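Long-range contacts in endonuclease and methylase LlaGI (Lactococcus lactis, PDB 5FFJ), which recognises a specific DNA sequence as a single-chain Type ISP restriction-modification enzyme, probably methylating it or, with its helicase-like ATPase, cutting unmodified DNA: residues E708-D719 against L1007-L1017; G915-I926 against T975-K984. One frame throughout, in Å; residues are numbered along the deposited sequence.

Interaction 1 (E708-D719 against L1007-L1017); sequences EVVDFIVHSVDD and LDILRDKESIL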
loop_
_atom_site.group_PDB
_atom_site.type_symbol
_atom_site.label_atom_id
_atom_site.label_comp_id
_atom_site.label_asym_id
_atom_site.label_seq_id
_atom_site.Cartn_x
_atom_site.Cartn_y
_atom_site.Cartn_z
ATOM N N GLU A 708 23.585 -1.777 1.161
ATOM C CA GLU A 708 24.629 -1.289 0.266
ATOM C C GLU A 708 24.483 0.214 0.036
ATOM O O GLU A 708 25.461 0.906 -0.245
ATOM C CB GLU A 708 24.592 -2.027 -1.076
ATOM C CG GLU A 708 24.729 -3.541 -0.978
ATOM C CD GLU A 708 23.406 -4.242 -0.730
ATOM O OE1 GLU A 708 22.462 -3.586 -0.241
ATOM O OE2 GLU A 708 23.308 -5.451 -1.030
ATOM N N VAL A 709 23.254 0.708 0.154
ATOM C CA VAL A 709 22.970 2.131 -0.003
ATOM C C VAL A 709 23.319 2.893 1.273
ATOM O O VAL A 709 24.020 3.904 1.234
ATOM C CB VAL A 709 21.484 2.365 -0.349
ATOM C CG1 VAL A 709 21.123 3.850 -0.263
ATOM C CG2 VAL A 709 21.168 1.813 -1.730
ATOM N N VAL A 710 22.803 2.399 2.395
ATOM C CA VAL A 710 23.005 3.024 3.698
ATOM C C VAL A 710 24.494 3.172 4.000
ATOM O O VAL A 710 24.948 4.241 4.405
ATOM C CB VAL A 710 22.322 2.204 4.820
ATOM C CG1 VAL A 710 22.597 2.809 6.196
ATOM C CG2 VAL A 710 20.818 2.115 4.579
ATOM N N ASP A 711 25.247 2.097 3.789
ATOM C CA ASP A 711 26.686 2.105 4.024
ATOM C C ASP A 711 27.392 3.117 3.130
ATOM O O ASP A 711 28.381 3.729 3.535
ATOM C CB ASP A 711 27.278 0.712 3.788
ATOM C CG ASP A 711 27.122 -0.204 4.988
ATOM O OD1 ASP A 711 26.230 0.048 5.825
ATOM O OD2 ASP A 711 27.893 -1.181 5.092
ATOM N N PHE A 712 26.881 3.293 1.916
ATOM C CA PHE A 712 27.555 4.127 0.929
ATOM C C PHE A 712 27.661 5.583 1.376
ATOM O O PHE A 712 28.712 6.205 1.213
ATOM C CB PHE A 712 26.841 4.062 -0.423
ATOM C CG PHE A 712 27.500 4.891 -1.490
ATOM C CD1 PHE A 712 28.527 4.368 -2.259
ATOM C CD2 PHE A 712 27.100 6.198 -1.717
ATOM C CE1 PHE A 712 29.138 5.132 -3.239
ATOM C CE2 PHE A 712 27.707 6.964 -2.693
ATOM C CZ PHE A 712 28.727 6.430 -3.454
ATOM N N ILE A 713 26.582 6.129 1.933
ATOM C CA ILE A 713 26.580 7.539 2.309
ATOM C C ILE A 713 27.312 7.770 3.627
ATOM O O ILE A 713 27.845 8.850 3.856
ATOM C CB ILE A 713 25.148 8.117 2.416
ATOM C CG1 ILE A 713 24.338 7.432 3.520
ATOM C CG2 ILE A 713 24.433 7.989 1.089
ATOM C CD1 ILE A 713 23.115 8.224 3.925
ATOM N N VAL A 714 27.333 6.761 4.492
ATOM C CA VAL A 714 28.065 6.860 5.752
ATOM C C VAL A 714 29.550 7.078 5.478
ATOM O O VAL A 714 30.148 8.026 5.988
ATOM C CB VAL A 714 27.871 5.604 6.618
ATOM C CG1 VAL A 714 28.827 5.613 7.805
ATOM C CG2 VAL A 714 26.432 5.513 7.106
ATOM N N HIS A 715 30.140 6.187 4.685
ATOM C CA HIS A 715 31.510 6.361 4.220
ATOM C C HIS A 715 31.666 7.703 3.516
ATOM O O HIS A 715 32.647 8.418 3.722
ATOM C CB HIS A 715 31.907 5.240 3.259
ATOM C CG HIS A 715 32.085 3.904 3.910
ATOM N ND1 HIS A 715 33.070 3.019 3.529
ATOM C CD2 HIS A 715 31.393 3.291 4.901
ATOM C CE1 HIS A 715 32.987 1.924 4.263
ATOM N NE2 HIS A 715 31.977 2.063 5.103
ATOM N N SER A 716 30.690 8.027 2.675
ATOM C CA SER A 716 30.708 9.259 1.898
ATOM C C SER A 716 30.618 10.487 2.799
ATOM O O SER A 716 31.282 11.496 2.562
ATOM C CB SER A 716 29.558 9.259 0.892
ATOM O OG SER A 716 29.581 8.082 0.102
ATOM N N VAL A 717 29.785 10.396 3.830
ATOM C CA VAL A 717 29.640 11.476 4.797
ATOM C C VAL A 717 30.911 11.590 5.630
ATOM O O VAL A 717 31.404 12.690 5.886
ATOM C CB VAL A 717 28.419 11.247 5.715
ATOM C CG1 VAL A 717 28.541 12.046 7.014
ATOM C CG2 VAL A 717 27.131 11.611 4.979
ATOM N N ASP A 718 31.433 10.443 6.053
ATOM C CA ASP A 718 32.650 10.397 6.851
ATOM C C ASP A 718 33.842 10.971 6.087
ATOM O O ASP A 718 34.530 11.863 6.581
ATOM C CB ASP A 718 32.948 8.960 7.281
ATOM C CG ASP A 718 34.193 8.854 8.138
ATOM O OD1 ASP A 718 34.180 9.379 9.272
ATOM O OD2 ASP A 718 35.180 8.237 7.684
ATOM N N ASP A 719 34.080 10.459 4.882
ATOM C CA ASP A 719 35.203 10.909 4.064
ATOM C C ASP A 719 35.060 12.382 3.687
ATOM O O ASP A 719 36.051 13.056 3.398
ATOM C CB ASP A 719 35.325 10.054 2.797
ATOM C CG ASP A 719 35.691 8.609 3.095
ATOM O OD1 ASP A 719 36.291 8.345 4.160
ATOM O OD2 ASP A 719 35.385 7.735 2.257
ATOM N N LEU A 1007 23.773 -2.412 -6.984
ATOM C CA LEU A 1007 24.225 -2.652 -5.616
ATOM C C LEU A 1007 25.627 -3.250 -5.601
ATOM O O LEU A 1007 26.397 -3.016 -4.669
ATOM C CB LEU A 1007 23.252 -3.575 -4.883
ATOM C CG LEU A 1007 21.837 -3.027 -4.701
ATOM C CD1 LEU A 1007 20.920 -4.093 -4.124
ATOM C CD2 LEU A 1007 21.832 -1.788 -3.821
ATOM N N ASP A 1008 25.952 -4.029 -6.630
ATOM C CA ASP A 1008 27.302 -4.558 -6.788
ATOM C C ASP A 1008 28.310 -3.412 -6.824
ATOM O O ASP A 1008 29.442 -3.559 -6.369
ATOM C CB ASP A 1008 27.414 -5.402 -8.062
ATOM C CG ASP A 1008 26.891 -6.818 -7.878
ATOM O OD1 ASP A 1008 26.259 -7.099 -6.837
ATOM O OD2 ASP A 1008 27.105 -7.650 -8.784
ATOM N N ILE A 1009 27.884 -2.273 -7.361
ATOM C CA ILE A 1009 28.734 -1.090 -7.443
ATOM C C ILE A 1009 28.810 -0.373 -6.095
ATOM O O ILE A 1009 29.812 0.269 -5.783
ATOM C CB ILE A 1009 28.218 -0.108 -8.514
ATOM C CG1 ILE A 1009 28.247 -0.775 -9.892
ATOM C CG2 ILE A 1009 29.063 1.165 -8.535
ATOM C CD1 ILE A 1009 27.574 0.027 -10.982
ATOM N N LEU A 1010 27.748 -0.488 -5.303
ATOM C CA LEU A 1010 27.682 0.168 -4.000
ATOM C C LEU A 1010 28.455 -0.612 -2.941
ATOM O O LEU A 1010 28.982 -0.034 -1.988
ATOM C CB LEU A 1010 26.226 0.346 -3.567
ATOM C CG LEU A 1010 25.547 1.671 -3.929
ATOM C CD1 LEU A 1010 25.968 2.164 -5.305
ATOM C CD2 LEU A 1010 24.032 1.515 -3.866
ATOM N N ARG A 1011 28.507 -1.929 -3.103
ATOM C CA ARG A 1011 29.371 -2.763 -2.281
ATOM C C ARG A 1011 30.825 -2.590 -2.725
ATOM O O ARG A 1011 31.741 -2.556 -1.901
ATOM C CB ARG A 1011 28.954 -4.234 -2.380
ATOM C CG ARG A 1011 28.401 -4.830 -1.081
ATOM C CD ARG A 1011 27.505 -6.057 -1.312
ATOM N NE ARG A 1011 27.236 -6.316 -2.729
ATOM C CZ ARG A 1011 26.029 -6.508 -3.264
ATOM N NH1 ARG A 1011 25.919 -6.727 -4.566
ATOM N NH2 ARG A 1011 24.931 -6.490 -2.516
ATOM N N ASP A 1012 31.022 -2.469 -4.037
ATOM C CA ASP A 1012 32.350 -2.328 -4.632
ATOM C C ASP A 1012 32.952 -0.968 -4.273
ATOM O O ASP A 1012 34.056 -0.889 -3.729
ATOM C CB ASP A 1012 32.258 -2.510 -6.153
ATOM C CG ASP A 1012 33.595 -2.359 -6.854
ATOM O OD1 ASP A 1012 34.644 -2.486 -6.188
ATOM O OD2 ASP A 1012 33.595 -2.126 -8.083
ATOM N N LYS A 1013 32.210 0.096 -4.574
ATOM C CA LYS A 1013 32.599 1.454 -4.198
ATOM C C LYS A 1013 31.803 1.878 -2.974
ATOM O O LYS A 1013 30.598 2.125 -3.055
ATOM C CB LYS A 1013 32.370 2.441 -5.348
ATOM C CG LYS A 1013 32.630 1.863 -6.726
ATOM C CD LYS A 1013 33.385 2.834 -7.611
ATOM C CE LYS A 1013 33.855 2.145 -8.876
ATOM N NZ LYS A 1013 34.452 3.103 -9.838
ATOM N N GLU A 1014 32.486 1.963 -1.839
ATOM C CA GLU A 1014 31.833 2.244 -0.570
ATOM C C GLU A 1014 31.629 3.741 -0.372
ATOM O O GLU A 1014 30.866 4.154 0.496
ATOM C CB GLU A 1014 32.655 1.664 0.587
ATOM C CG GLU A 1014 32.811 0.149 0.536
ATOM C CD GLU A 1014 34.241 -0.304 0.764
ATOM O OE1 GLU A 1014 34.856 -0.830 -0.189
ATOM O OE2 GLU A 1014 34.748 -0.136 1.892
ATOM N N SER A 1015 32.300 4.553 -1.186
ATOM C CA SER A 1015 32.297 5.998 -0.979
ATOM C C SER A 1015 32.312 6.810 -2.273
ATOM O O SER A 1015 32.578 6.290 -3.356
ATOM C CB SER A 1015 33.497 6.389 -0.110
ATOM O OG SER A 1015 33.811 7.763 -0.248
ATOM N N ILE A 1016 32.018 8.100 -2.128
ATOM C CA ILE A 1016 32.000 9.048 -3.239
ATOM C C ILE A 1016 33.400 9.492 -3.662
ATOM O O ILE A 1016 33.552 10.267 -4.606
ATOM C CB ILE A 1016 31.163 10.298 -2.882
ATOM C CG1 ILE A 1016 31.645 10.938 -1.572
ATOM C CG2 ILE A 1016 29.686 9.931 -2.794
ATOM C CD1 ILE A 1016 32.346 12.252 -1.766
ATOM N N LEU A 1017 34.419 9.001 -2.965
ATOM C CA LEU A 1017 35.801 9.282 -3.338
ATOM C C LEU A 1017 36.197 8.484 -4.577
ATOM O O LEU A 1017 37.061 8.904 -5.348
ATOM C CB LEU A 1017 36.749 8.955 -2.180
ATOM C CG LEU A 1017 36.933 10.004 -1.078
ATOM C CD1 LEU A 1017 35.610 10.609 -0.631
ATOM C CD2 LEU A 1017 37.654 9.377 0.107
#

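Interaction 2 (G915-I926 against T975-K984); sequences GVIGFVSNGSYI and TSIAISILVK. With nucleotides of chain B.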
loop_
_atom_site.group_PDB
_atom_site.type_symbol
_atom_site.label_atom_id
_atom_site.label_comp_id
_atom_site.label_asym_id
_atom_site.label_seq_id
_atom_site.Cartn_x
_atom_site.Cartn_y
_atom_site.Cartn_z
ATOM N N GLY A 915 28.622 21.909 7.855
ATOM C CA GLY A 915 28.044 20.584 7.989
ATOM C C GLY A 915 27.812 19.871 6.671
ATOM O O GLY A 915 28.315 20.286 5.625
ATOM N N VAL A 916 27.037 18.792 6.729
ATOM C CA VAL A 916 26.823 17.922 5.581
ATOM C C VAL A 916 25.441 17.273 5.637
ATOM O O VAL A 916 24.860 17.126 6.713
ATOM C CB VAL A 916 27.902 16.818 5.521
ATOM C CG1 VAL A 916 27.796 15.900 6.736
ATOM C CG2 VAL A 916 27.796 16.020 4.238
ATOM N N ILE A 917 24.915 16.900 4.474
ATOM C CA ILE A 917 23.721 16.065 4.402
ATOM C C ILE A 917 24.029 14.844 3.544
ATOM O O ILE A 917 24.894 14.897 2.671
ATOM C CB ILE A 917 22.511 16.823 3.819
ATOM C CG1 ILE A 917 22.401 18.211 4.461
ATOM C CG2 ILE A 917 21.227 16.006 4.012
ATOM C CD1 ILE A 917 21.119 18.954 4.135
ATOM N N GLY A 918 23.337 13.743 3.816
ATOM C CA GLY A 918 23.462 12.533 3.024
ATOM C C GLY A 918 22.147 11.777 2.989
ATOM O O GLY A 918 21.704 11.239 4.006
ATOM N N PHE A 919 21.532 11.736 1.809
ATOM C CA PHE A 919 20.204 11.155 1.638
ATOM C C PHE A 919 20.130 10.184 0.464
ATOM O O PHE A 919 20.869 10.313 -0.517
ATOM C CB PHE A 919 19.162 12.260 1.413
ATOM C CG PHE A 919 18.620 12.889 2.674
ATOM C CD1 PHE A 919 18.787 12.301 3.918
ATOM C CD2 PHE A 919 17.918 14.080 2.598
ATOM C CE1 PHE A 919 18.273 12.895 5.056
ATOM C CE2 PHE A 919 17.403 14.678 3.731
ATOM C CZ PHE A 919 17.579 14.086 4.961
ATOM N N VAL A 920 19.227 9.214 0.583
ATOM C CA VAL A 920 18.715 8.487 -0.568
ATOM C C VAL A 920 17.299 9.007 -0.782
ATOM O O VAL A 920 16.475 8.980 0.135
ATOM C CB VAL A 920 18.726 6.948 -0.372
ATOM C CG1 VAL A 920 17.974 6.535 0.894
ATOM C CG2 VAL A 920 18.138 6.253 -1.593
ATOM N N SER A 921 17.023 9.507 -1.981
ATOM C CA SER A 921 15.776 10.218 -2.230
ATOM C C SER A 921 15.252 10.003 -3.640
ATOM O O SER A 921 15.911 9.386 -4.478
ATOM C CB SER A 921 15.975 11.715 -1.990
ATOM O OG SER A 921 17.035 12.213 -2.791
ATOM N N ASN A 922 14.053 10.517 -3.887
ATOM C CA ASN A 922 13.535 10.625 -5.239
ATOM C C ASN A 922 14.474 11.524 -6.037
ATOM O O ASN A 922 14.741 12.656 -5.638
ATOM C CB ASN A 922 12.111 11.185 -5.229
ATOM C CG ASN A 922 11.439 11.110 -6.587
ATOM O OD1 ASN A 922 12.100 11.009 -7.621
ATOM N ND2 ASN A 922 10.112 11.165 -6.589
ATOM N N GLY A 923 14.981 11.014 -7.155
ATOM C CA GLY A 923 15.972 11.728 -7.941
ATOM C C GLY A 923 15.376 12.588 -9.041
ATOM O O GLY A 923 16.089 13.028 -9.942
ATOM N N SER A 924 14.071 12.828 -8.968
ATOM C CA SER A 924 13.371 13.606 -9.989
ATOM C C SER A 924 13.980 14.993 -10.167
ATOM O O SER A 924 14.147 15.465 -11.292
ATOM C CB SER A 924 11.888 13.744 -9.634
ATOM O OG SER A 924 11.717 14.472 -8.430
ATOM N N TYR A 925 14.326 15.629 -9.053
ATOM C CA TYR A 925 14.769 17.019 -9.063
ATOM C C TYR A 925 16.023 17.252 -9.904
ATOM O O TYR A 925 16.325 18.394 -10.252
ATOM C CB TYR A 925 15.028 17.495 -7.635
ATOM C CG TYR A 925 16.209 16.822 -6.985
ATOM C CD1 TYR A 925 17.490 17.334 -7.139
ATOM C CD2 TYR A 925 16.044 15.676 -6.224
ATOM C CE1 TYR A 925 18.571 16.722 -6.555
ATOM C CE2 TYR A 925 17.121 15.059 -5.633
ATOM C CZ TYR A 925 18.382 15.586 -5.803
ATOM O OH TYR A 925 19.456 14.973 -5.216
ATOM N N ILE A 926 16.754 16.185 -10.215
ATOM C CA ILE A 926 17.967 16.303 -11.024
ATOM C C ILE A 926 17.625 16.943 -12.364
ATOM O O ILE A 926 18.225 17.943 -12.761
ATOM C CB ILE A 926 18.641 14.936 -11.262
ATOM C CG1 ILE A 926 19.013 14.288 -9.929
ATOM C CG2 ILE A 926 19.894 15.098 -12.125
ATOM C CD1 ILE A 926 19.538 12.875 -10.055
ATOM N N THR A 975 9.825 5.271 -8.160
ATOM C CA THR A 975 10.403 6.551 -8.554
ATOM C C THR A 975 11.879 6.448 -8.907
ATOM O O THR A 975 12.562 5.507 -8.505
ATOM C CB THR A 975 10.263 7.593 -7.433
ATOM O OG1 THR A 975 11.000 7.159 -6.284
ATOM C CG2 THR A 975 8.804 7.789 -7.059
ATOM N N SER A 976 12.366 7.426 -9.663
ATOM C CA SER A 976 13.794 7.556 -9.901
ATOM C C SER A 976 14.483 7.768 -8.559
ATOM O O SER A 976 14.032 8.586 -7.756
ATOM C CB SER A 976 14.089 8.721 -10.849
ATOM O OG SER A 976 15.451 8.727 -11.245
ATOM N N ILE A 977 15.557 7.024 -8.312
ATOM C CA ILE A 977 16.295 7.128 -7.056
ATOM C C ILE A 977 17.658 7.777 -7.278
ATOM O O ILE A 977 18.299 7.569 -8.310
ATOM C CB ILE A 977 16.488 5.743 -6.404
ATOM C CG1 ILE A 977 15.131 5.104 -6.094
ATOM C CG2 ILE A 977 17.324 5.850 -5.134
ATOM C CD1 ILE A 977 14.244 5.920 -5.162
ATOM N N ALA A 978 18.094 8.560 -6.298
ATOM C CA ALA A 978 19.391 9.214 -6.360
ATOM C C ALA A 978 19.934 9.445 -4.960
ATOM O O ALA A 978 19.180 9.753 -4.036
ATOM C CB ALA A 978 19.289 10.532 -7.112
ATOM N N ILE A 979 21.243 9.284 -4.810
ATOM C CA ILE A 979 21.909 9.606 -3.558
ATOM C C ILE A 979 22.485 11.011 -3.649
ATOM O O ILE A 979 23.236 11.327 -4.573
ATOM C CB ILE A 979 23.026 8.600 -3.225
ATOM C CG1 ILE A 979 22.411 7.270 -2.779
ATOM C CG2 ILE A 979 23.927 9.151 -2.122
ATOM C CD1 ILE A 979 23.413 6.144 -2.601
ATOM N N SER A 980 22.118 11.844 -2.682
ATOM C CA SER A 980 22.585 13.219 -2.627
ATOM C C SER A 980 23.369 13.477 -1.357
ATOM O O SER A 980 22.866 13.245 -0.255
ATOM C CB SER A 980 21.405 14.185 -2.704
ATOM O OG SER A 980 20.651 13.954 -3.876
ATOM N N ILE A 981 24.599 13.955 -1.514
ATOM C CA ILE A 981 25.378 14.417 -0.375
ATOM C C ILE A 981 25.692 15.899 -0.550
ATOM O O ILE A 981 26.484 16.292 -1.408
ATOM C CB ILE A 981 26.675 13.608 -0.186
ATOM C CG1 ILE A 981 27.362 13.363 -1.524
ATOM C CG2 ILE A 981 26.369 12.272 0.479
ATOM C CD1 ILE A 981 28.824 13.002 -1.383
ATOM N N LEU A 982 25.039 16.714 0.271
ATOM C CA LEU A 982 25.133 18.163 0.173
ATOM C C LEU A 982 26.079 18.713 1.235
ATOM O O LEU A 982 25.793 18.640 2.431
ATOM C CB LEU A 982 23.745 18.791 0.315
ATOM C CG LEU A 982 22.674 18.213 -0.615
ATOM C CD1 LEU A 982 21.288 18.634 -0.168
ATOM C CD2 LEU A 982 22.919 18.651 -2.048
ATOM N N VAL A 983 27.203 19.264 0.786
ATOM C CA VAL A 983 28.236 19.781 1.680
ATOM C C VAL A 983 28.066 21.280 1.913
ATOM O O VAL A 983 27.994 22.060 0.962
ATOM C CB VAL A 983 29.644 19.510 1.114
ATOM C CG1 VAL A 983 30.715 20.210 1.946
ATOM C CG2 VAL A 983 29.906 18.012 1.049
ATOM N N LYS A 984 28.020 21.671 3.184
ATOM C CA LYS A 984 27.850 23.070 3.559
ATOM C C LYS A 984 29.018 23.554 4.410
ATOM O O LYS A 984 29.217 23.094 5.536
ATOM C CB LYS A 984 26.535 23.267 4.317
ATOM C CG LYS A 984 26.041 24.707 4.337
ATOM C CD LYS A 984 24.807 24.858 5.213
ATOM C CE LYS A 984 23.601 25.324 4.415
ATOM N NZ LYS A 984 22.343 25.227 5.205
ATOM P P DC B 10 8.158 12.319 -9.331
ATOM O OP1 DC B 10 9.164 12.806 -8.357
ATOM O OP2 DC B 10 8.621 11.789 -10.635
ATOM O "O5'" DC B 10 7.228 11.213 -8.642
ATOM C "C5'" DC B 10 6.628 11.484 -7.382
ATOM C "C4'" DC B 10 5.162 11.082 -7.369
ATOM O "O4'" DC B 10 4.534 11.460 -8.630
ATOM C "C3'" DC B 10 4.910 9.579 -7.202
ATOM O "O3'" DC B 10 3.970 9.337 -6.154
ATOM C "C2'" DC B 10 4.384 9.141 -8.566
ATOM C "C1'" DC B 10 3.718 10.403 -9.081
ATOM N N1 DC B 10 3.615 10.464 -10.577
ATOM C C2 DC B 10 2.370 10.328 -11.212
ATOM O O2 DC B 10 1.351 10.165 -10.528
ATOM N N3 DC B 10 2.319 10.382 -12.568
ATOM C C4 DC B 10 3.440 10.559 -13.273
ATOM N N4 DC B 10 3.348 10.607 -14.606
ATOM C C5 DC B 10 4.706 10.695 -12.642
ATOM C C6 DC B 10 4.747 10.640 -11.310
#

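Interaction 1 (E708-D719 against L1007-L1017)
Ser1015 OG is held from two sides: it donates to Asp719 OD2 at 3.0 Å, on the carboxylate's anti lone pair, and accepts from Leu1017 N at 3.0 Å (164° at the hydrogen), closing an ST turn. The Leu1017 methyl CD1 packs on Asp719 CB at 3.5 Å. One turn earlier, Ser716 OG takes a weak, bent bond from Ile1016 N (3.3 Å). Phe712 carries the middle. With CG anti to the backbone N (chi1 -179°), its ring reaches the loop that follows the second helix: Lys1013 O lies in the ring plane, 3.2 Å from CD1, while CE2 meets Ile1016 CG2 at 3.6 Å and CD1 lies more loosely against Leu1010 CG. A serine here would probably open a gap between Leu1010 and Ile1016 and take from the loop part of its apolar support. Val709 CG2 packs on Leu1010 CD2 at 3.6 Å. At the outer end, Glu708 OE2 forms a salt bridge at the edge of the Arg1011 guanidinium, the two planes 65° apart. The axes of 708-719 and 1007-1012 approach to 8.8 Å. Phe712 and Ile1016 also touch strand 977-984, an arrangement characteristic of the helical layer on a Rossmann-like methyltransferase sheet.

Interaction 2 (G915-I926 against T975-K984)
Gly915 with Lys984, Phe919 with Ser980, and Ser921 with Ala978 are hydrogen-bonded pairs, each joined by two N-H to O=C bonds; Phe919 N to Ser980 O measures 2.9 Å. These backbone bonds dominate the pairing of strands 915-922 and 977-984, whose axes run antiparallel at 172°. Past the last pair, Gly923 N donates to Ser976 O at 2.7 Å, nearly straight (171°), although the donor stands well above the carbonyl plane.

Apolar contacts follow on both faces of the sheet. On the face that carries Val916, Val920, Ile979 and Ile981, turned to helix 707-725, Val920 CG2 meets Ile977 CG2 at 3.7 Å beside the strand end. On the other, Ala978 CB touches both Gly923 CA (3.6 Å) and Ile926 CD1 (3.8 Å), which approach it from the same general side. The topology is that of a class I methyltransferase sheet: strand 977-984 runs antiparallel and is inserted between 915-922 and 944-951, as the reversed seventh strand of that fold lies between the fifth and sixth.

Polar side chains take over where the strands end, at the bound DNA. The first torsion of Asn922 (chi1 -171°) turns CG opposite the backbone N and carries the amide out to the phosphate of DC10 of chain B; ND2 makes a weak, bent bond to OP1 (2.6 Å). The same amide's OD1 accepts from Ser924 N at 3.0 Å, an Asx turn that probably helps to set the turn of the amide. Ser924 OG adds a weak bond to the same OP1 and another, also weak, to Tyr900 OH. Thr975 CG2 flanks Asn922 ND2 at 3.7 Å.

In the fold
The two contacts are adjoining layers of the methyltransferase fold. Interaction 2 lies within the sheet and nearly all its touching residues are buried; interaction 1 sits on the helical layer over one sheet face and is only partly buried. They meet directly: Ile713 CD1 comes within 3.3 Å of Gly918 O, and Ile1016 CG2 within 3.5 Å of Ile981 CD1. Strand 977-984 is thus bonded edge to edge with 915-922 and covered by Phe712, Ile713 and Ile1016. Chemistry follows place: regular backbone bonds hold the sheet, whereas helix 708-719 meets the second helix and the loop after it through side-chain packing and a few polar contacts. Direct DNA contact belongs to interaction 2; interaction 1 stays about 9 Å from the DNA at its nearest atom.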